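PDB 2E87: OBG-type G domain-containing protein from Pyrococcus horikoshii, which probably binds GTP as an Obg-type G protein of the NOG1 family, holds GDP here, and has an unknown cellular function. Local coordinates for residues A[19-24]-A[55-60]; A[49-54]-A[107-112]; A[63-68]-A[93-98]; A[98-103]-A[141-146]. One frame throughout, in Å; residues are numbered along the deposited sequence.

Contact 1. Residues A[19-24]-A[55-60]; sequences DKAFRR and NVVRDN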
# COMPACT_ATOMS: atom_id res chain seq x y z
N ASP A 19 12.95 -24.71 -15.14
CA ASP A 19 13.36 -24.72 -16.53
C ASP A 19 14.48 -23.73 -16.81
O ASP A 19 15.45 -24.06 -17.49
CB ASP A 19 12.16 -24.45 -17.43
CG ASP A 19 11.22 -25.65 -17.52
OD1 ASP A 19 11.34 -26.58 -16.69
OD2 ASP A 19 10.34 -25.65 -18.41
N LYS A 20 14.35 -22.52 -16.26
CA LYS A 20 15.37 -21.50 -16.47
C LYS A 20 16.69 -22.01 -15.92
O LYS A 20 17.72 -21.96 -16.59
CB LYS A 20 14.97 -20.21 -15.76
CG LYS A 20 15.84 -19.00 -16.07
CD LYS A 20 15.38 -17.78 -15.26
CE LYS A 20 15.94 -16.47 -15.79
NZ LYS A 20 15.45 -16.22 -17.18
N ALA A 21 16.66 -22.51 -14.70
CA ALA A 21 17.85 -23.02 -14.05
C ALA A 21 18.48 -24.23 -14.75
O ALA A 21 19.70 -24.27 -14.93
CB ALA A 21 17.53 -23.35 -12.60
N PHE A 22 17.68 -25.22 -15.13
CA PHE A 22 18.25 -26.39 -15.80
C PHE A 22 18.81 -25.97 -17.15
O PHE A 22 19.92 -26.35 -17.52
CB PHE A 22 17.19 -27.49 -15.97
CG PHE A 22 16.78 -28.15 -14.69
CD1 PHE A 22 15.86 -29.21 -14.72
CD2 PHE A 22 17.30 -27.76 -13.46
CE1 PHE A 22 15.47 -29.85 -13.54
CE2 PHE A 22 16.92 -28.39 -12.28
CZ PHE A 22 16.00 -29.45 -12.31
N ARG A 23 18.04 -25.16 -17.88
CA ARG A 23 18.47 -24.68 -19.18
C ARG A 23 19.81 -23.97 -19.08
O ARG A 23 20.71 -24.21 -19.88
CB ARG A 23 17.43 -23.72 -19.77
CG ARG A 23 17.31 -23.78 -21.29
CD ARG A 23 16.62 -22.55 -21.89
NE ARG A 23 15.38 -22.20 -21.19
CZ ARG A 23 15.20 -21.09 -20.47
NH1 ARG A 23 16.18 -20.20 -20.34
NH2 ARG A 23 14.03 -20.87 -19.88
N ARG A 24 19.96 -23.10 -18.08
CA ARG A 24 21.20 -22.36 -17.91
C ARG A 24 22.35 -23.27 -17.52
O ARG A 24 23.51 -23.00 -17.84
CB ARG A 24 21.04 -21.26 -16.86
CG ARG A 24 22.16 -20.22 -16.90
CD ARG A 24 21.78 -19.03 -17.76
NE ARG A 24 21.30 -17.90 -16.96
CZ ARG A 24 20.15 -17.26 -17.17
NH1 ARG A 24 19.35 -17.64 -18.16
NH2 ARG A 24 19.80 -16.25 -16.38
N ASN A 55 22.75 -21.02 -8.30
CA ASN A 55 22.83 -19.58 -8.48
C ASN A 55 21.69 -18.95 -9.23
O ASN A 55 21.24 -17.86 -8.88
CB ASN A 55 24.14 -19.18 -9.17
CG ASN A 55 25.24 -18.96 -8.18
OD1 ASN A 55 25.82 -19.91 -7.66
ND2 ASN A 55 25.52 -17.68 -7.88
N VAL A 56 21.23 -19.62 -10.28
CA VAL A 56 20.15 -19.08 -11.06
C VAL A 56 18.87 -19.02 -10.23
O VAL A 56 18.16 -18.03 -10.25
CB VAL A 56 19.94 -19.91 -12.33
CG1 VAL A 56 18.64 -19.54 -13.01
CG2 VAL A 56 21.10 -19.65 -13.27
N VAL A 57 18.60 -20.08 -9.48
CA VAL A 57 17.40 -20.10 -8.65
C VAL A 57 17.49 -19.06 -7.54
O VAL A 57 16.56 -18.27 -7.34
CB VAL A 57 17.19 -21.48 -8.00
CG1 VAL A 57 16.11 -21.39 -6.94
CG2 VAL A 57 16.81 -22.50 -9.06
N ARG A 58 18.61 -19.04 -6.83
CA ARG A 58 18.77 -18.11 -5.73
C ARG A 58 18.77 -16.67 -6.19
O ARG A 58 18.25 -15.80 -5.51
CB ARG A 58 20.03 -18.46 -4.94
CG ARG A 58 19.84 -19.69 -4.05
CD ARG A 58 21.16 -20.40 -3.76
NE ARG A 58 22.14 -19.46 -3.23
CZ ARG A 58 23.30 -19.19 -3.79
NH1 ARG A 58 23.66 -19.79 -4.92
NH2 ARG A 58 24.10 -18.30 -3.23
N ASP A 59 19.32 -16.41 -7.37
CA ASP A 59 19.34 -15.04 -7.86
C ASP A 59 17.95 -14.54 -8.19
O ASP A 59 17.59 -13.43 -7.80
CB ASP A 59 20.24 -14.92 -9.09
CG ASP A 59 21.72 -15.06 -8.75
OD1 ASP A 59 22.07 -15.05 -7.54
OD2 ASP A 59 22.52 -15.17 -9.70
N ASN A 60 17.15 -15.35 -8.88
CA ASN A 60 15.79 -14.92 -9.21
C ASN A 60 14.95 -14.75 -7.95
O ASN A 60 14.30 -13.72 -7.75
CB ASN A 60 15.13 -15.88 -10.21
CG ASN A 60 15.67 -15.72 -11.65
OD1 ASN A 60 15.15 -14.93 -12.44
ND2 ASN A 60 16.72 -16.48 -11.97
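A21 and V56 meet where helix 14-30 packs against helix 38-67 in the N-terminal helical bundle, the turns 19-24 and 55-60 running roughly antiparallel, 142° between their directions. The axes of these turns come within 8.9 Å, a closeness that suits alanine, whose lone methyl lets the backbones approach.

Apolar packing carries most of the contact, and V56 divides it between its two branches. With CG1 anti to the backbone N (chi1 168°), that methyl rests 3.7 Å from the CA of A21 and beside K20 CG. CG2 points the other way along helix 14-30 and touches R24 CG at 3.8 Å, using the aliphatic stem of the arginine. V57 adds its CG2, 3.7 Å from A21 CB, and it also packs on I105, extending the core towards helix 88-117.

The polar residues meet without a hydrogen bond between the segments. The CD and CE methylenes of K20 cross the N60 amide at a slant, CE 3.8 Å from N60 OD1. Were N60 replaced by a leucine, V56 O would probably be left with one donor fewer and the K20 methylenes without the amide they cross.

That amide is held by its own helix. Its ND2 gives V56 O a bond of 2.7 Å, nearly straight at 166°, while the backbone N of N60 reaches V56 O from the opposite face of the carbonyl plane.

Contact 2. Residues A[49-54]-A[107-112]; sequences RVRTVS and ELEERY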
# COMPACT_ATOMS: atom_id res chain seq x y z
N ARG A 49 27.28 -27.72 -12.95
CA ARG A 49 25.83 -27.76 -13.07
C ARG A 49 25.18 -27.47 -11.73
O ARG A 49 24.26 -26.65 -11.64
CB ARG A 49 25.35 -29.12 -13.56
CG ARG A 49 25.64 -29.42 -15.01
CD ARG A 49 24.81 -30.62 -15.45
NE ARG A 49 24.97 -30.91 -16.88
CZ ARG A 49 26.02 -31.53 -17.40
NH1 ARG A 49 27.01 -31.93 -16.62
NH2 ARG A 49 26.09 -31.71 -18.71
N VAL A 50 25.66 -28.14 -10.68
CA VAL A 50 25.08 -27.93 -9.35
C VAL A 50 25.17 -26.47 -8.92
O VAL A 50 24.23 -25.94 -8.32
CB VAL A 50 25.77 -28.82 -8.31
CG1 VAL A 50 25.40 -28.37 -6.91
CG2 VAL A 50 25.35 -30.26 -8.52
N ARG A 51 26.27 -25.80 -9.24
CA ARG A 51 26.43 -24.41 -8.86
C ARG A 51 25.58 -23.47 -9.70
O ARG A 51 25.07 -22.48 -9.18
CB ARG A 51 27.90 -23.97 -8.98
CG ARG A 51 28.85 -24.69 -8.08
CD ARG A 51 30.02 -23.79 -7.73
NE ARG A 51 31.11 -24.52 -7.09
CZ ARG A 51 32.00 -25.26 -7.76
NH1 ARG A 51 31.92 -25.36 -9.08
NH2 ARG A 51 32.96 -25.89 -7.09
N THR A 52 25.46 -23.76 -10.99
CA THR A 52 24.68 -22.92 -11.87
C THR A 52 23.19 -22.99 -11.51
O THR A 52 22.50 -21.98 -11.47
CB THR A 52 24.90 -23.32 -13.36
OG1 THR A 52 26.30 -23.37 -13.63
CG2 THR A 52 24.26 -22.29 -14.29
N VAL A 53 22.69 -24.19 -11.23
CA VAL A 53 21.29 -24.31 -10.85
C VAL A 53 21.08 -23.55 -9.57
O VAL A 53 20.13 -22.80 -9.43
CB VAL A 53 20.86 -25.77 -10.61
CG1 VAL A 53 19.47 -25.81 -9.93
CG2 VAL A 53 20.82 -26.51 -11.94
N SER A 54 21.98 -23.75 -8.62
CA SER A 54 21.87 -23.07 -7.34
C SER A 54 21.86 -21.55 -7.48
O SER A 54 21.03 -20.87 -6.87
CB SER A 54 23.00 -23.49 -6.42
OG SER A 54 22.84 -22.90 -5.14
N GLU A 107 22.32 -24.51 1.04
CA GLU A 107 22.81 -25.60 1.86
C GLU A 107 22.94 -26.87 1.01
O GLU A 107 23.92 -27.61 1.12
CB GLU A 107 21.84 -25.83 3.02
CG GLU A 107 22.25 -26.87 4.02
CD GLU A 107 21.13 -27.19 4.99
OE1 GLU A 107 20.44 -26.24 5.43
OE2 GLU A 107 20.94 -28.39 5.32
N LEU A 108 21.95 -27.13 0.17
CA LEU A 108 22.00 -28.32 -0.66
C LEU A 108 23.18 -28.22 -1.62
O LEU A 108 23.89 -29.20 -1.84
CB LEU A 108 20.69 -28.50 -1.43
CG LEU A 108 19.50 -28.91 -0.57
CD1 LEU A 108 18.20 -28.88 -1.38
CD2 LEU A 108 19.76 -30.31 -0.01
N GLU A 109 23.40 -27.04 -2.19
CA GLU A 109 24.50 -26.83 -3.11
C GLU A 109 25.83 -27.19 -2.47
O GLU A 109 26.60 -27.99 -3.00
CB GLU A 109 24.56 -25.38 -3.57
CG GLU A 109 25.86 -25.04 -4.28
CD GLU A 109 26.00 -23.56 -4.62
OE1 GLU A 109 25.28 -22.74 -4.03
OE2 GLU A 109 26.83 -23.23 -5.47
N GLU A 110 26.10 -26.59 -1.32
CA GLU A 110 27.33 -26.84 -0.60
C GLU A 110 27.43 -28.33 -0.28
O GLU A 110 28.49 -28.93 -0.42
CB GLU A 110 27.37 -25.99 0.66
CG GLU A 110 28.50 -26.33 1.60
CD GLU A 110 28.75 -25.25 2.63
OE1 GLU A 110 29.30 -24.18 2.26
OE2 GLU A 110 28.38 -25.46 3.81
N ARG A 111 26.32 -28.92 0.14
CA ARG A 111 26.32 -30.34 0.47
C ARG A 111 26.66 -31.23 -0.73
O ARG A 111 27.52 -32.11 -0.63
CB ARG A 111 24.95 -30.75 1.04
CG ARG A 111 24.58 -32.23 0.84
CD ARG A 111 24.63 -33.05 2.12
NE ARG A 111 23.78 -32.49 3.17
CZ ARG A 111 22.46 -32.42 3.10
NH1 ARG A 111 21.82 -32.89 2.03
NH2 ARG A 111 21.77 -31.87 4.09
N TYR A 112 26.01 -31.01 -1.88
CA TYR A 112 26.25 -31.83 -3.06
C TYR A 112 27.58 -31.57 -3.77
O TYR A 112 28.17 -32.49 -4.31
CB TYR A 112 25.07 -31.71 -4.02
CG TYR A 112 23.94 -32.60 -3.59
CD1 TYR A 112 23.90 -33.93 -3.98
CD2 TYR A 112 22.97 -32.14 -2.70
CE1 TYR A 112 22.94 -34.79 -3.50
CE2 TYR A 112 22.01 -33.00 -2.20
CZ TYR A 112 22.00 -34.32 -2.60
OH TYR A 112 21.07 -35.19 -2.08
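S54 and E109 meet where the turns 49-54 and 107-112 lie almost exactly antiparallel (175°), the CA atoms of these two residues 6.2 Å apart.

The central link is polar although it is buried. S54 holds its OG anti to its own N (chi1 -176°) and donates it to E109 OE1 over 2.7 Å. The hydroxyl arrives from above the carboxylate plane, 69° out of it. Serine suits the spot, being small enough for close helices yet able to donate. E109 reaches across with an extended chain, and its OE1 also forms a salt bridge with R106; this positive neighbour and the hydroxyl would probably stabilise the buried negative charge.

The other carboxylate oxygen meets carbon. R51 crosses the glutamate at about a right angle, its CG 3.6 Å from E109 OE2. The charge itself stays farther off, with R51 NE 4.8 Å from E109 OE2, a distance at which the opposite charges probably still attract, though they do not pair directly.

One turn back towards the N terminus of helix 38-67, V50 turns CG1 towards the backbone of helix 88-117, 4.1 Å from E109 O, and more loosely touches Y112 CB. The tyrosine ring swings aside, and its hydroxyl is hydrogen-bonded to R135 NE of helix 122-142.

V50 also packs on V113 and I116, while V53 touches F22 and Y133, so helices 14-30 and 122-142 flank this pair within the bundle.

Contact 3. Residues A[63-68]-A[93-98]; sequences KVLERT and KAMAGI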
# COMPACT_ATOMS: atom_id res chain seq x y z
N LYS A 63 15.83 -11.71 -5.83
CA LYS A 63 15.41 -10.46 -6.47
C LYS A 63 14.03 -10.06 -5.96
O LYS A 63 13.73 -8.88 -5.85
CB LYS A 63 15.36 -10.63 -8.00
CG LYS A 63 14.60 -9.51 -8.72
CD LYS A 63 14.46 -9.74 -10.24
CE LYS A 63 15.73 -9.38 -11.02
NZ LYS A 63 15.54 -9.43 -12.51
N VAL A 64 13.19 -11.06 -5.67
CA VAL A 64 11.84 -10.82 -5.15
C VAL A 64 11.89 -10.22 -3.74
O VAL A 64 11.15 -9.28 -3.41
CB VAL A 64 11.03 -12.13 -5.06
CG1 VAL A 64 9.65 -11.84 -4.56
CG2 VAL A 64 10.97 -12.81 -6.42
N LEU A 65 12.75 -10.78 -2.90
CA LEU A 65 12.90 -10.30 -1.53
C LEU A 65 13.52 -8.91 -1.48
O LEU A 65 13.18 -8.11 -0.60
CB LEU A 65 13.78 -11.25 -0.72
CG LEU A 65 13.41 -12.72 -0.60
CD1 LEU A 65 14.47 -13.45 0.21
CD2 LEU A 65 12.04 -12.85 0.07
N GLU A 66 14.42 -8.61 -2.41
CA GLU A 66 15.09 -7.31 -2.41
C GLU A 66 14.27 -6.17 -2.97
O GLU A 66 14.27 -5.07 -2.42
CB GLU A 66 16.44 -7.40 -3.15
CG GLU A 66 17.39 -8.46 -2.57
CD GLU A 66 18.71 -8.60 -3.33
OE1 GLU A 66 18.73 -8.35 -4.56
OE2 GLU A 66 19.72 -8.98 -2.70
N ARG A 67 13.55 -6.41 -4.05
CA ARG A 67 12.77 -5.36 -4.68
C ARG A 67 11.36 -5.13 -4.15
O ARG A 67 10.67 -4.22 -4.61
CB ARG A 67 12.70 -5.60 -6.19
CG ARG A 67 14.06 -5.63 -6.86
CD ARG A 67 13.88 -5.68 -8.36
NE ARG A 67 15.13 -5.87 -9.08
CZ ARG A 67 15.19 -6.15 -10.37
NH1 ARG A 67 14.07 -6.26 -11.07
NH2 ARG A 67 16.36 -6.31 -10.97
N THR A 68 10.94 -5.94 -3.19
CA THR A 68 9.61 -5.75 -2.63
C THR A 68 9.85 -5.08 -1.29
O THR A 68 10.63 -5.56 -0.48
CB THR A 68 8.89 -7.10 -2.40
OG1 THR A 68 8.98 -7.89 -3.60
CG2 THR A 68 7.43 -6.87 -2.07
N LYS A 93 4.28 -14.55 5.15
CA LYS A 93 4.57 -15.97 5.09
C LYS A 93 5.00 -16.45 3.72
O LYS A 93 5.86 -17.33 3.62
CB LYS A 93 3.37 -16.77 5.57
CG LYS A 93 3.22 -16.70 7.07
CD LYS A 93 1.96 -17.38 7.57
CE LYS A 93 1.88 -17.22 9.08
NZ LYS A 93 0.60 -17.71 9.62
N ALA A 94 4.42 -15.88 2.69
CA ALA A 94 4.78 -16.26 1.33
C ALA A 94 6.24 -15.83 1.15
O ALA A 94 7.08 -16.62 0.69
CB ALA A 94 3.88 -15.56 0.33
N MSE A 95 6.54 -14.60 1.53
CA MSE A 95 7.90 -14.09 1.41
C MSE A 95 8.86 -14.96 2.20
O MSE A 95 9.94 -15.28 1.72
CB MSE A 95 7.99 -12.65 1.90
CG MSE A 95 7.27 -11.64 1.01
SE MSE A 95 8.02 -11.52 -0.79
CE MSE A 95 9.57 -10.41 -0.38
N ALA A 96 8.45 -15.36 3.40
CA ALA A 96 9.30 -16.20 4.23
C ALA A 96 9.53 -17.57 3.57
O ALA A 96 10.54 -18.21 3.79
CB ALA A 96 8.69 -16.38 5.62
N GLY A 97 8.57 -18.00 2.76
CA GLY A 97 8.74 -19.26 2.07
C GLY A 97 9.86 -19.11 1.05
O GLY A 97 10.63 -20.04 0.80
N ILE A 98 9.96 -17.93 0.45
CA ILE A 98 11.00 -17.68 -0.54
C ILE A 98 12.38 -17.71 0.15
O ILE A 98 13.29 -18.40 -0.30
CB ILE A 98 10.76 -16.32 -1.23
CG1 ILE A 98 9.52 -16.43 -2.12
CG2 ILE A 98 11.94 -15.92 -2.05
CD1 ILE A 98 9.26 -15.20 -3.00
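L65 and M95, the latter selenomethionine in the crystal, join the last turns of helix 38-67 to an early part of helix 88-117 in the helical bundle, the turns 63-67 and 93-98 crossing with 133° between their directions. The axes here lie 10.2 Å apart, a separation that the long side chains of L65, M95 and I98 span.

In the first shell, the CE methyl of M95 comes 3.5 Å from L65 CD2, the two side chains sliding past each other in opposite directions. Bends at chi2 and chi3 (-63° and -79°) curl the flexible chain so that CE also lies near V64 O and T68 CB. The same CD2 of L65 touches I98 CG2 at 3.7 Å, so one leucine methyl is shared by two residues a turn apart. I98 sends its other branch to V64, CD1 to CG1 at 3.7 Å, the two meeting at about a right angle. V64 CG1 meets M95 SE more loosely, at 4.1 Å. Cutting L65 back to an alanine is likely to open a gap beside M95 CE and I98 CG2, setting the selenomethionine end freer to turn.

Farther out, L147 and L150 of helix 144-156 back I98, while F5 and M8 from the N-terminal loop press on T68. T68 is itself tied back: its OG1 donates to V64 O over 2.6 Å, in the plane of that carbonyl.

Contact 4. Residues A[98-103]-A[141-146]; sequences IDWAIR and RDIDDR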
# COMPACT_ATOMS: atom_id res chain seq x y z
N ILE A 98 9.96 -17.93 0.45
CA ILE A 98 11.00 -17.68 -0.54
C ILE A 98 12.38 -17.71 0.15
O ILE A 98 13.29 -18.40 -0.30
CB ILE A 98 10.76 -16.32 -1.23
CG1 ILE A 98 9.52 -16.43 -2.12
CG2 ILE A 98 11.94 -15.92 -2.05
CD1 ILE A 98 9.26 -15.20 -3.00
N ASP A 99 12.51 -16.99 1.26
CA ASP A 99 13.75 -16.95 2.01
C ASP A 99 14.16 -18.36 2.43
O ASP A 99 15.33 -18.73 2.38
CB ASP A 99 13.59 -16.05 3.25
CG ASP A 99 14.77 -16.15 4.20
OD1 ASP A 99 14.78 -17.07 5.06
OD2 ASP A 99 15.70 -15.32 4.09
N TRP A 100 13.18 -19.14 2.86
CA TRP A 100 13.44 -20.50 3.27
C TRP A 100 14.03 -21.30 2.09
O TRP A 100 15.02 -21.99 2.25
CB TRP A 100 12.14 -21.16 3.76
CG TRP A 100 12.26 -22.64 3.96
CD1 TRP A 100 12.81 -23.29 5.03
CD2 TRP A 100 11.91 -23.67 3.01
NE1 TRP A 100 12.83 -24.65 4.81
CE2 TRP A 100 12.29 -24.91 3.58
CE3 TRP A 100 11.32 -23.66 1.74
CZ2 TRP A 100 12.09 -26.12 2.91
CZ3 TRP A 100 11.13 -24.87 1.08
CH2 TRP A 100 11.52 -26.08 1.67
N ALA A 101 13.42 -21.17 0.92
CA ALA A 101 13.87 -21.90 -0.27
C ALA A 101 15.31 -21.52 -0.65
O ALA A 101 16.12 -22.38 -0.99
CB ALA A 101 12.92 -21.63 -1.44
N ILE A 102 15.61 -20.22 -0.57
CA ILE A 102 16.95 -19.73 -0.89
C ILE A 102 17.96 -20.37 0.04
O ILE A 102 19.04 -20.79 -0.38
CB ILE A 102 17.03 -18.20 -0.73
CG1 ILE A 102 16.19 -17.54 -1.81
CG2 ILE A 102 18.47 -17.75 -0.82
CD1 ILE A 102 16.16 -16.04 -1.73
N ARG A 103 17.59 -20.45 1.31
CA ARG A 103 18.47 -21.01 2.33
C ARG A 103 18.73 -22.51 2.15
O ARG A 103 19.87 -22.94 2.19
CB ARG A 103 17.88 -20.73 3.72
CG ARG A 103 18.88 -20.25 4.77
CD ARG A 103 18.36 -19.04 5.56
NE ARG A 103 16.96 -19.16 5.96
CZ ARG A 103 16.44 -20.18 6.65
NH1 ARG A 103 17.22 -21.20 7.03
NH2 ARG A 103 15.14 -20.20 6.95
N ARG A 141 8.83 -26.61 -5.76
CA ARG A 141 7.43 -26.99 -5.83
C ARG A 141 6.79 -26.84 -4.47
O ARG A 141 5.60 -26.58 -4.38
CB ARG A 141 7.26 -28.41 -6.39
CG ARG A 141 7.60 -28.44 -7.86
CD ARG A 141 7.33 -29.77 -8.52
NE ARG A 141 7.81 -29.77 -9.91
CZ ARG A 141 8.81 -30.53 -10.36
NH1 ARG A 141 9.44 -31.35 -9.52
NH2 ARG A 141 9.17 -30.48 -11.64
N ASP A 142 7.58 -26.94 -3.41
CA ASP A 142 7.02 -26.75 -2.07
C ASP A 142 6.48 -25.31 -1.94
O ASP A 142 5.50 -25.08 -1.23
CB ASP A 142 8.08 -26.95 -0.98
CG ASP A 142 8.52 -28.39 -0.82
OD1 ASP A 142 7.75 -29.30 -1.19
OD2 ASP A 142 9.64 -28.61 -0.30
N ILE A 143 7.12 -24.35 -2.61
CA ILE A 143 6.67 -22.96 -2.52
C ILE A 143 5.94 -22.41 -3.75
O ILE A 143 5.66 -21.22 -3.81
CB ILE A 143 7.84 -21.97 -2.21
CG1 ILE A 143 8.82 -21.93 -3.38
CG2 ILE A 143 8.56 -22.38 -0.94
CD1 ILE A 143 9.81 -20.79 -3.29
N ASP A 144 5.63 -23.28 -4.72
CA ASP A 144 4.96 -22.85 -5.95
C ASP A 144 3.65 -22.07 -5.68
O ASP A 144 3.41 -21.02 -6.30
CB ASP A 144 4.65 -24.06 -6.86
CG ASP A 144 4.29 -23.65 -8.29
OD1 ASP A 144 3.30 -24.19 -8.85
OD2 ASP A 144 5.00 -22.80 -8.88
N ASP A 145 2.81 -22.59 -4.79
CA ASP A 145 1.57 -21.89 -4.46
C ASP A 145 1.90 -20.49 -3.92
O ASP A 145 1.24 -19.51 -4.26
CB ASP A 145 0.74 -22.65 -3.42
CG ASP A 145 -0.06 -23.80 -4.02
OD1 ASP A 145 -0.20 -23.85 -5.27
OD2 ASP A 145 -0.56 -24.64 -3.23
N ARG A 146 2.91 -20.41 -3.06
CA ARG A 146 3.31 -19.11 -2.52
C ARG A 146 3.79 -18.18 -3.65
O ARG A 146 3.49 -17.00 -3.65
CB ARG A 146 4.42 -19.26 -1.48
CG ARG A 146 4.02 -19.84 -0.14
CD ARG A 146 5.22 -19.76 0.79
NE ARG A 146 5.08 -20.49 2.05
CZ ARG A 146 4.93 -21.81 2.14
NH1 ARG A 146 4.91 -22.56 1.04
NH2 ARG A 146 4.83 -22.38 3.33
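I143 pushes its side chain against helix 88-117 just where helix 122-142 gives way to helix 144-156, its own place being the N-cap of the latter. Its CD1 packs 3.7 Å from A101 CB and lies a little farther, at 4.3 Å, from the CA of I98. Alanine suits this point because its methyl leaves room for the incoming isoleucine tip. CG1 of I143 takes the crowded position between the backbone N and carbonyl carbon (chi1 66°), a less common choice in helices but accessible at a break, and this aims CD1 at the alanine. This is the close, buried half, and V139 supports it by touching both A101 and W100.

Towards solvent the packing thins. W100, its CG anti to the backbone N (chi1 169°), lays the indole beside 141-146 so that its edge does the touching. I143 CG2 sits near the ring plane, 4.1 Å from W100 CE3. Farther along the same rim, OD2 of the exposed D142 lies 3.7 Å from W100 CH2, the carboxylate turned 41° from the ring.

No hydrogen bond spans these segments, so apolar fit holds them, while a carboxylate at the hydrogen-bearing edge of an indole probably gains a weak electrostatic attraction.

How the contacts relate
From the N terminus, contact 1 closes the first loop, folding helix 38-67 back on helix 14-30. Contact 2 starts at 49-54, within that span, and ends at 107-112, so it crosses contact 1; V53 packing on F22 and a long, weak R58-E109 pair join the two. Contact 3 falls wholly within the span of contact 2 and ties the same helices, 38-67 and 88-117, with about 21 Å between the centres of the two contacts. Contact 4 begins at I98, which it shares with contact 3, and runs on to 141-146, crossing contact 2. Together they bind helices 14-30, 38-67 and 88-117 and the junction of 122-142 with 144-156 into one bundle, away from the GDP site.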